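Long-range contacts in putative epoxide hydrolase protein (Klebsiella pneumoniae subsp. pneumoniae, PDB 5BOV), which is a putative epoxide hydrolase of the alpha/beta hydrolase fold, probably a hydrolytic enzyme whose true substrate is not established: residues A[23-28]-A[60-65]; A[34-39]-A[49-54]; A[65-70]-A[86-91]; A[125-130]-A[243-248]. All blocks are in the same frame, centred on the assembly; numbering follows the deposited sequence.

Overall arrangement
All four contacts help build one mixed eight-stranded sheet and its flanking helices, as expected of an alpha/beta hydrolase. Contact 1 pairs strand 19-26 antiparallel with strand 59-74. Contact 2 lies next to it, centres about 8 Å apart, and backbone hydrogen bonds such as Ile62 N to Val34 O join the two. Contact 3 follows on where 60-65 runs into 65-70, and it meets contact 2 through His38 NE2 and Leu66 N, 3.1 Å apart. Contact 4 lies on the other side of strand 104-108, its centre about 17 Å from that of contact 2. Gly108, Asp110 and Gly112 fit a nucleophile elbow pattern, so the active site probably lies there; Leu36, Leu66 and Leu130 lie near it without touching.

Contact 1. Residues A[23-28]-A[60-65]; sequences YVDIGP and RVIVPY
Asp25 and Arg60 are joined by a salt bridge that runs diagonally across an antiparallel strand pair, 23-26 against 60-64; directly across from Asp25 is Ile62. Arg60 can be followed outward. Its CB lies 3.4 Å from Pro28 O. CG is set anti to the backbone N (chi1 -176°), and it passes near Pro28 O and Ile26 O. The chain then runs extended, and CD comes up beside Asp25 OD1. NE donates to Asp25 OD1 at 3.0 Å, and NH2 donates to Asp25 OD2 at 2.9 Å. The grip is side-on, with one nitrogen for each oxygen. Both oxygens are met on their syn side, somewhat out of the carboxylate plane, and the carboxylate and guanidinium planes are 17° apart.

Ile62 CD1 sits 3.4 Å from Asp25 OD1, so a methyl group borders the carboxylate. Farther along the same face, Ile62 CG2 approaches the Tyr23 ring obliquely at CD2. Tyr23 CB packs against Pro64 CB at 4.0 Å. The other face carries Val24 beside Val63 and Ile26 beside Val61, and these four are buried. Ala51 of helix 50-56 covers Ile26, Val61 and Val63.

The backbones are tied by two reciprocal pairs of hydrogen bonds. Val24 and Val63 form one, and Ile26 and Val61 the other, with Val61 N to Ile26 O at 2.8 Å. Asp25 OD1 also forms a salt bridge with Arg29. Two arginines therefore share this carboxylate, which would probably favour its charged form. The strand pairing is thus reinforced by charge pairing on the face of Asp25, while the face of Val24, Ile26, Val61 and Val63 is apolar.

Contact 2. Residues A[34-39]-A[49-54]; sequences VILLHG and QVAPAL
The beta-alpha-beta unit made by strand 32-37, helix 50-56 and strand 59-74 is a building block of the alpha/beta hydrolase fold, and here its first strand meets its helix. Leu36 carries most of the contact. Its CD1 reaches Val50 CG1 at 3.8 Å and Ala51 CB at 4.1 Å. The same methyl approaches Leu54 CD1 at 4.4 Å. One methyl thus touches three residues of the helix.

Leu36 CG is anti to the carbonyl carbon (chi1 -58°), and the extended second torsion carries CD1 out to the helix. The Leu36 and Val50 side chains cross obliquely. Val34, two residues earlier on the same face of the strand, adds CG1 against Leu54 CD1. Leu54 CD1 therefore meets both strand residues. The interface consists of methyl groups, and all five residues that touch are buried. The strand and helix segments run nearly antiparallel, at 170°, and their axes approach to 10.6 Å. Side chains from both segments meet in the gap between the backbones.

Other parts of the fold pack round these residues. Val61 packs on Leu36 and Ala51 from strand 59-74, and Ala107 meets Leu36 from strand 104-108. Val50 turns also to Phe294 and Val295 of helix 291-303.

Beyond the strand, 38-39 diverges from helix 50-56. His38 NE2 is hydrogen-bonded to Leu66 N, which helps fix the imidazole. On the other ring nitrogen, His38 ND1 donates to Gly39 O at 2.9 Å with an angle of 169°, the acceptor lying in the ring plane.

Contact 3. Residues A[65-70]-A[86-91]; sequences YLRGYG and SAMAAD
Arg67 and Asp91 form a bidentate salt bridge between a type II beta turn, Leu66 to Tyr69, and helix 85-98 of the alpha/beta hydrolase fold. Arg67 NE donates to Asp91 OD2 and NH2 donates to Asp91 OD1, each at 2.8 Å. Both oxygens use their syn lone pairs. The two planes are 17° apart, so the carboxylate meets the guanidinium edge almost flat.

Ala87 lies one helical turn before Asp91. Its CB sits over one face of the guanidinium, 3.9 Å above the plane. Met88, here selenomethionine, crosses the aliphatic part of Arg67, with CG 4.0 Å from Arg67 CG. Farther along, its SE touches Leu66 CD1.

Arg67 CG lies between the backbone N and the carbonyl carbon (chi1 60°), and a bend at chi3 brings NE and NH2 round to the carboxylate.

The second shell holds this pair in place. Arg67 NH1 is hydrogen-bonded to Asn82 O, so three nitrogens of the group have partners. Ile212 of helix 209-220 packs on both Arg67 and Met88, and Leu19 of strand 19-26 on both Arg67 and Asp91. Every residue that touches across the contact is buried. A water also bridges the turn backbone and the carboxylate: it accepts from Arg67 N at 2.9 Å and donates to Asp91 OD2 at 2.7 Å.

Contact 4. Residues A[125-130]-A[243-248]; sequences QRVKSL and ITVPTI
Leu130 and Thr247 pair where strand 127-133 and strand 247-252 begin to run parallel, and here the packing is tight. Leu130 N donates to Pro246 O, and Leu130 O accepts from Ile248 N, both at 2.9 Å. The side chains of Leu130 and Thr247 lie side by side, with Thr247 OG1 3.7 Å from Leu130 CB. That hydroxyl donates to Val245 O, bonding back within its own segment.

Leu130 CG is anti to the backbone N (chi1 176°), and beyond it CD2 reaches Ile243 CD1 at 4.0 Å. Val245 fills in from the same segment. Its CG2 meets Leu130 CB and Val127 CG1, and its CG1 rests 3.4 Å from Val127 O. The valine side chains cross at about a right angle.

The side toward solvent is formed by Lys128 and Pro246, both partly exposed. Pro246 CD still meets Lys128 O at 3.4 Å, but the lysine side chain starts away from 243-248 and does not touch it; its NZ forms a salt bridge with Asp302.

Strand 127-133 lies between strands 104-108 and 247-252. Ser129 OG is hydrogen-bonded to Asp105 of the former. On one side of the sheet, helix 111-122 packs on Val127 and Leu130 through Val119 and Ala116. On the other, Ala301 of helix 291-303 covers Ser129 and Ile248.

Contact 1. Residues A[23-28]-A[60-65]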
# COMPACT_ATOMS: atom_id res chain seq x y z
N TYR A 23 10.18 3.06 -10.05
CA TYR A 23 9.09 4.04 -9.86
C TYR A 23 8.78 4.82 -11.10
O TYR A 23 9.64 5.09 -11.92
CB TYR A 23 9.38 4.97 -8.67
CG TYR A 23 10.57 5.87 -8.91
CD1 TYR A 23 11.88 5.39 -8.84
CD2 TYR A 23 10.39 7.19 -9.20
CE1 TYR A 23 12.97 6.20 -9.15
CE2 TYR A 23 11.48 8.05 -9.48
CZ TYR A 23 12.74 7.56 -9.44
OH TYR A 23 13.82 8.34 -9.72
N VAL A 24 7.53 5.25 -11.23
CA VAL A 24 7.12 6.28 -12.17
C VAL A 24 7.26 7.65 -11.51
O VAL A 24 7.06 7.80 -10.32
CB VAL A 24 5.66 6.08 -12.53
CG1 VAL A 24 5.12 7.17 -13.40
CG2 VAL A 24 5.47 4.74 -13.18
N ASP A 25 7.71 8.61 -12.31
CA ASP A 25 7.87 10.00 -11.85
C ASP A 25 7.41 10.90 -12.99
O ASP A 25 8.11 11.06 -13.97
CB ASP A 25 9.35 10.25 -11.50
CG ASP A 25 9.63 11.63 -10.97
OD1 ASP A 25 8.72 12.48 -10.92
OD2 ASP A 25 10.81 11.83 -10.58
N ILE A 26 6.20 11.43 -12.85
CA ILE A 26 5.58 12.20 -13.92
C ILE A 26 5.04 13.52 -13.37
O ILE A 26 4.94 13.76 -12.14
CB ILE A 26 4.48 11.47 -14.63
CG1 ILE A 26 3.37 11.03 -13.65
CG2 ILE A 26 5.10 10.34 -15.43
CD1 ILE A 26 2.22 10.37 -14.38
N GLY A 27 4.76 14.44 -14.28
CA GLY A 27 4.30 15.75 -13.89
C GLY A 27 5.40 16.77 -13.78
O GLY A 27 6.57 16.48 -13.89
N PRO A 28 5.01 18.02 -13.55
CA PRO A 28 6.01 19.08 -13.55
C PRO A 28 6.99 18.89 -12.48
O PRO A 28 6.62 18.54 -11.34
CB PRO A 28 5.20 20.35 -13.32
CG PRO A 28 3.85 19.96 -13.02
CD PRO A 28 3.63 18.52 -13.35
N ARG A 60 3.37 16.77 -9.11
CA ARG A 60 4.44 15.86 -9.42
C ARG A 60 4.05 14.53 -8.77
O ARG A 60 3.99 14.49 -7.54
CB ARG A 60 5.76 16.33 -8.87
CG ARG A 60 6.86 15.40 -9.29
CD ARG A 60 8.10 15.48 -8.48
NE ARG A 60 9.14 14.53 -8.82
CZ ARG A 60 10.35 14.66 -8.30
NH1 ARG A 60 10.59 15.65 -7.46
NH2 ARG A 60 11.30 13.78 -8.56
N VAL A 61 4.01 13.45 -9.56
CA VAL A 61 3.51 12.16 -9.03
C VAL A 61 4.57 11.06 -9.11
O VAL A 61 5.16 10.77 -10.17
CB VAL A 61 2.27 11.73 -9.82
CG1 VAL A 61 1.60 10.57 -9.13
CG2 VAL A 61 1.32 12.90 -9.94
N ILE A 62 4.83 10.46 -7.95
CA ILE A 62 5.76 9.34 -7.79
C ILE A 62 4.98 8.09 -7.48
O ILE A 62 4.16 8.08 -6.53
CB ILE A 62 6.72 9.61 -6.61
CG1 ILE A 62 7.45 10.96 -6.71
CG2 ILE A 62 7.69 8.44 -6.43
CD1 ILE A 62 8.33 11.00 -7.87
N VAL A 63 5.21 7.03 -8.27
CA VAL A 63 4.48 5.77 -8.04
C VAL A 63 5.47 4.59 -8.00
O VAL A 63 5.91 4.12 -9.08
CB VAL A 63 3.41 5.50 -9.12
CG1 VAL A 63 2.49 4.38 -8.69
CG2 VAL A 63 2.60 6.75 -9.44
N PRO A 64 5.91 4.16 -6.80
CA PRO A 64 6.89 3.14 -6.70
C PRO A 64 6.36 1.76 -6.56
O PRO A 64 5.30 1.56 -5.96
CB PRO A 64 7.63 3.53 -5.41
CG PRO A 64 6.54 4.10 -4.53
CD PRO A 64 5.61 4.78 -5.48
N TYR A 65 7.12 0.79 -7.07
CA TYR A 65 6.88 -0.60 -6.69
C TYR A 65 7.37 -0.79 -5.27
O TYR A 65 8.52 -0.44 -4.92
CB TYR A 65 7.62 -1.58 -7.58
CG TYR A 65 7.16 -1.72 -9.00
CD1 TYR A 65 5.95 -2.34 -9.30
CD2 TYR A 65 7.94 -1.25 -10.07
CE1 TYR A 65 5.57 -2.59 -10.61
CE2 TYR A 65 7.53 -1.41 -11.39
CZ TYR A 65 6.36 -2.11 -11.66
OH TYR A 65 5.95 -2.30 -12.94

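Contact 2. Residues A[34-39]-A[49-54]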
# COMPACT_ATOMS: atom_id res chain seq x y z
N VAL A 34 3.23 14.12 -4.87
CA VAL A 34 2.29 13.12 -4.40
C VAL A 34 2.92 11.74 -4.60
O VAL A 34 3.47 11.50 -5.68
CB VAL A 34 0.98 13.15 -5.24
CG1 VAL A 34 -0.02 12.17 -4.71
CG2 VAL A 34 0.38 14.52 -5.30
N ILE A 35 2.88 10.88 -3.58
CA ILE A 35 3.43 9.53 -3.65
C ILE A 35 2.28 8.57 -3.45
O ILE A 35 1.54 8.67 -2.45
CB ILE A 35 4.55 9.30 -2.60
CG1 ILE A 35 5.67 10.35 -2.81
CG2 ILE A 35 5.07 7.87 -2.73
CD1 ILE A 35 6.76 10.29 -1.77
N LEU A 36 2.09 7.70 -4.44
CA LEU A 36 0.93 6.82 -4.51
C LEU A 36 1.46 5.42 -4.29
O LEU A 36 2.23 4.90 -5.08
CB LEU A 36 0.24 6.93 -5.88
CG LEU A 36 -0.23 8.35 -6.27
CD1 LEU A 36 -0.73 8.35 -7.72
CD2 LEU A 36 -1.28 8.89 -5.31
N LEU A 37 0.88 4.73 -3.28
CA LEU A 37 1.39 3.42 -2.87
C LEU A 37 0.36 2.34 -3.06
O LEU A 37 -0.79 2.39 -2.51
CB LEU A 37 1.80 3.52 -1.40
CG LEU A 37 2.88 4.54 -1.03
CD1 LEU A 37 3.15 4.52 0.46
CD2 LEU A 37 4.17 4.34 -1.82
N HIS A 38 0.75 1.28 -3.77
CA HIS A 38 -0.17 0.17 -4.04
C HIS A 38 -0.22 -0.83 -2.87
O HIS A 38 0.56 -0.73 -1.91
CB HIS A 38 0.26 -0.51 -5.33
CG HIS A 38 1.57 -1.26 -5.25
ND1 HIS A 38 1.66 -2.51 -4.67
CD2 HIS A 38 2.83 -0.90 -5.57
CE1 HIS A 38 2.93 -2.90 -4.67
NE2 HIS A 38 3.65 -1.97 -5.27
N GLY A 39 -1.12 -1.79 -3.04
CA GLY A 39 -1.33 -2.83 -2.09
C GLY A 39 -1.00 -4.22 -2.62
O GLY A 39 -0.42 -4.36 -3.72
N GLN A 49 -4.22 5.43 -14.22
CA GLN A 49 -5.13 6.53 -14.56
C GLN A 49 -5.09 7.67 -13.58
O GLN A 49 -5.07 8.87 -13.99
CB GLN A 49 -6.57 6.05 -14.78
CG GLN A 49 -6.62 5.07 -15.91
CD GLN A 49 -8.05 4.59 -16.18
OE1 GLN A 49 -8.65 3.86 -15.39
NE2 GLN A 49 -8.60 4.94 -17.37
N VAL A 50 -4.96 7.38 -12.31
CA VAL A 50 -4.86 8.43 -11.29
C VAL A 50 -3.66 9.32 -11.51
O VAL A 50 -3.77 10.57 -11.44
CB VAL A 50 -4.78 7.81 -9.88
CG1 VAL A 50 -4.39 8.82 -8.81
CG2 VAL A 50 -6.05 7.08 -9.53
N ALA A 51 -2.49 8.73 -11.77
CA ALA A 51 -1.28 9.52 -11.80
C ALA A 51 -1.24 10.54 -12.96
O ALA A 51 -0.95 11.71 -12.72
CB ALA A 51 -0.05 8.58 -11.79
N PRO A 52 -1.60 10.15 -14.21
CA PRO A 52 -1.52 11.14 -15.23
C PRO A 52 -2.57 12.22 -15.04
O PRO A 52 -2.32 13.36 -15.45
CB PRO A 52 -1.77 10.36 -16.53
CG PRO A 52 -1.46 8.94 -16.21
CD PRO A 52 -1.68 8.78 -14.77
N ALA A 53 -3.70 11.88 -14.43
CA ALA A 53 -4.73 12.89 -14.18
C ALA A 53 -4.20 13.92 -13.19
O ALA A 53 -4.40 15.14 -13.37
CB ALA A 53 -5.99 12.26 -13.59
N LEU A 54 -3.54 13.49 -12.15
CA LEU A 54 -2.89 14.44 -11.19
C LEU A 54 -1.79 15.23 -11.85
O LEU A 54 -1.64 16.46 -11.58
CB LEU A 54 -2.38 13.67 -10.01
CG LEU A 54 -3.43 13.15 -9.02
CD1 LEU A 54 -2.84 12.15 -8.06
CD2 LEU A 54 -4.08 14.27 -8.23

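Contact 3. Residues A[65-70]-A[86-91]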
# COMPACT_ATOMS: atom_id res chain seq x y z
N TYR A 65 7.12 0.79 -7.07
CA TYR A 65 6.88 -0.60 -6.69
C TYR A 65 7.37 -0.79 -5.27
O TYR A 65 8.52 -0.44 -4.92
CB TYR A 65 7.62 -1.58 -7.58
CG TYR A 65 7.16 -1.72 -9.00
CD1 TYR A 65 5.95 -2.34 -9.30
CD2 TYR A 65 7.94 -1.25 -10.07
CE1 TYR A 65 5.57 -2.59 -10.61
CE2 TYR A 65 7.53 -1.41 -11.39
CZ TYR A 65 6.36 -2.11 -11.66
OH TYR A 65 5.95 -2.30 -12.94
N LEU A 66 6.55 -1.37 -4.40
CA LEU A 66 7.00 -1.76 -3.07
C LEU A 66 8.06 -2.93 -3.16
O LEU A 66 8.14 -3.60 -4.16
CB LEU A 66 5.83 -2.20 -2.22
CG LEU A 66 4.75 -1.12 -1.93
CD1 LEU A 66 3.69 -1.78 -1.07
CD2 LEU A 66 5.33 0.08 -1.24
N ARG A 67 8.83 -3.11 -2.08
CA ARG A 67 9.68 -4.27 -1.98
C ARG A 67 8.85 -5.56 -2.28
O ARG A 67 7.69 -5.67 -1.85
CB ARG A 67 10.35 -4.32 -0.61
CG ARG A 67 9.42 -4.39 0.61
CD ARG A 67 10.17 -4.74 1.90
NE ARG A 67 11.17 -3.74 2.19
CZ ARG A 67 12.29 -3.94 2.90
NH1 ARG A 67 12.52 -5.11 3.52
NH2 ARG A 67 13.16 -2.98 3.03
N GLY A 68 9.40 -6.42 -3.11
CA GLY A 68 8.71 -7.62 -3.56
C GLY A 68 7.88 -7.49 -4.83
O GLY A 68 7.16 -8.40 -5.17
N TYR A 69 7.96 -6.35 -5.52
CA TYR A 69 7.17 -6.13 -6.72
C TYR A 69 7.96 -5.48 -7.85
O TYR A 69 8.83 -4.61 -7.64
CB TYR A 69 5.97 -5.22 -6.45
CG TYR A 69 5.05 -5.66 -5.38
CD1 TYR A 69 5.38 -5.51 -4.03
CD2 TYR A 69 3.80 -6.17 -5.70
CE1 TYR A 69 4.48 -5.89 -3.05
CE2 TYR A 69 2.89 -6.56 -4.73
CZ TYR A 69 3.20 -6.35 -3.43
OH TYR A 69 2.27 -6.75 -2.45
N GLY A 70 7.62 -5.91 -9.07
CA GLY A 70 8.07 -5.18 -10.26
C GLY A 70 9.60 -5.12 -10.32
O GLY A 70 10.31 -6.08 -10.09
N SER A 86 7.07 -1.52 9.27
CA SER A 86 7.90 -0.36 9.29
C SER A 86 9.03 -0.39 8.25
O SER A 86 9.59 0.65 7.90
CB SER A 86 8.46 -0.06 10.68
OG SER A 86 9.28 -1.16 11.12
N ALA A 87 9.36 -1.58 7.74
CA ALA A 87 10.40 -1.71 6.71
C ALA A 87 9.95 -1.00 5.44
O ALA A 87 10.73 -0.27 4.81
CB ALA A 87 10.77 -3.16 6.47
N MSE A 88 8.68 -1.15 5.07
CA MSE A 88 8.16 -0.50 3.90
C MSE A 88 8.06 0.99 4.10
O MSE A 88 8.33 1.75 3.16
CB MSE A 88 6.81 -1.08 3.49
CG MSE A 88 6.99 -2.59 3.19
SE MSE A 88 5.30 -3.31 2.57
CE MSE A 88 5.68 -5.21 3.02
N ALA A 89 7.65 1.44 5.29
CA ALA A 89 7.64 2.86 5.59
C ALA A 89 9.05 3.46 5.46
O ALA A 89 9.24 4.52 4.83
CB ALA A 89 7.06 3.10 6.96
N ALA A 90 10.04 2.76 6.03
CA ALA A 90 11.43 3.22 5.91
C ALA A 90 11.86 3.33 4.45
O ALA A 90 12.54 4.30 4.08
CB ALA A 90 12.36 2.30 6.68
N ASP A 91 11.42 2.36 3.60
CA ASP A 91 11.76 2.36 2.19
C ASP A 91 11.25 3.70 1.54
O ASP A 91 11.93 4.33 0.71
CB ASP A 91 11.08 1.25 1.42
CG ASP A 91 11.54 -0.17 1.77
OD1 ASP A 91 12.74 -0.32 2.19
OD2 ASP A 91 10.73 -1.08 1.53
O HOH W 1 8.71 -0.87 -0.20

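Contact 4. Residues A[125-130]-A[243-248]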
# COMPACT_ATOMS: atom_id res chain seq x y z
N GLN A 125 6.28 15.42 9.63
CA GLN A 125 6.80 16.58 8.89
C GLN A 125 6.99 16.25 7.40
O GLN A 125 7.05 17.17 6.57
CB GLN A 125 8.15 17.10 9.44
CG GLN A 125 8.00 17.69 10.78
CD GLN A 125 9.35 18.16 11.41
OE1 GLN A 125 10.31 18.59 10.71
NE2 GLN A 125 9.41 18.08 12.71
N ARG A 126 7.10 14.97 7.06
CA ARG A 126 7.31 14.56 5.67
C ARG A 126 5.99 14.40 4.92
O ARG A 126 5.98 14.15 3.70
CB ARG A 126 8.02 13.22 5.59
CG ARG A 126 9.38 13.11 6.31
CD ARG A 126 10.38 14.16 5.96
NE ARG A 126 10.93 14.08 4.62
CZ ARG A 126 11.99 13.37 4.25
NH1 ARG A 126 12.62 12.54 5.06
NH2 ARG A 126 12.36 13.42 2.96
N VAL A 127 4.87 14.45 5.63
CA VAL A 127 3.55 14.14 5.02
C VAL A 127 2.64 15.36 5.06
O VAL A 127 2.15 15.81 6.12
CB VAL A 127 2.86 12.93 5.68
CG1 VAL A 127 1.57 12.61 4.91
CG2 VAL A 127 3.79 11.74 5.68
N LYS A 128 2.42 15.98 3.91
CA LYS A 128 1.54 17.14 3.85
C LYS A 128 0.07 16.78 4.14
O LYS A 128 -0.62 17.51 4.86
CB LYS A 128 1.72 17.84 2.47
CG LYS A 128 0.89 19.05 2.27
CD LYS A 128 1.20 19.68 0.89
CE LYS A 128 0.46 20.98 0.80
NZ LYS A 128 -0.98 20.81 0.57
N SER A 129 -0.44 15.74 3.47
CA SER A 129 -1.77 15.24 3.72
C SER A 129 -1.76 13.78 3.28
O SER A 129 -0.81 13.33 2.64
CB SER A 129 -2.80 16.00 2.94
OG SER A 129 -2.66 15.79 1.51
N LEU A 130 -2.78 13.08 3.70
CA LEU A 130 -2.91 11.64 3.54
C LEU A 130 -4.28 11.20 3.05
O LEU A 130 -5.30 11.72 3.50
CB LEU A 130 -2.69 11.02 4.94
CG LEU A 130 -2.86 9.54 5.10
CD1 LEU A 130 -1.84 8.76 4.25
CD2 LEU A 130 -2.79 9.13 6.59
N ILE A 243 -2.66 9.82 13.81
CA ILE A 243 -2.10 10.58 12.69
C ILE A 243 -2.60 11.99 12.82
O ILE A 243 -3.83 12.27 12.89
CB ILE A 243 -2.53 9.90 11.39
CG1 ILE A 243 -1.68 8.61 11.26
CG2 ILE A 243 -2.26 10.82 10.22
CD1 ILE A 243 -2.20 7.63 10.29
N THR A 244 -1.67 12.93 12.78
CA THR A 244 -1.96 14.32 13.04
C THR A 244 -2.16 15.18 11.77
O THR A 244 -2.57 16.34 11.83
CB THR A 244 -0.80 14.98 13.87
OG1 THR A 244 0.40 15.00 13.08
CG2 THR A 244 -0.59 14.26 15.17
N VAL A 245 -1.79 14.61 10.59
CA VAL A 245 -1.81 15.37 9.35
C VAL A 245 -3.20 15.32 8.72
O VAL A 245 -4.01 14.42 9.02
CB VAL A 245 -0.77 14.86 8.33
CG1 VAL A 245 0.61 14.78 9.02
CG2 VAL A 245 -1.14 13.54 7.72
N PRO A 246 -3.52 16.31 7.90
CA PRO A 246 -4.85 16.28 7.25
C PRO A 246 -5.06 14.98 6.46
O PRO A 246 -4.23 14.62 5.68
CB PRO A 246 -4.83 17.51 6.30
CG PRO A 246 -3.84 18.40 6.93
CD PRO A 246 -2.77 17.52 7.50
N THR A 247 -6.20 14.34 6.70
CA THR A 247 -6.43 13.00 6.15
C THR A 247 -7.85 12.89 5.61
O THR A 247 -8.83 13.31 6.29
CB THR A 247 -6.25 11.96 7.23
OG1 THR A 247 -4.89 12.01 7.74
CG2 THR A 247 -6.51 10.57 6.72
N ILE A 248 -7.99 12.27 4.42
CA ILE A 248 -9.24 11.76 3.97
C ILE A 248 -9.17 10.24 3.92
O ILE A 248 -8.24 9.70 3.32
CB ILE A 248 -9.66 12.31 2.58
CG1 ILE A 248 -9.81 13.83 2.69
CG2 ILE A 248 -10.89 11.64 2.08
CD1 ILE A 248 -10.29 14.48 1.40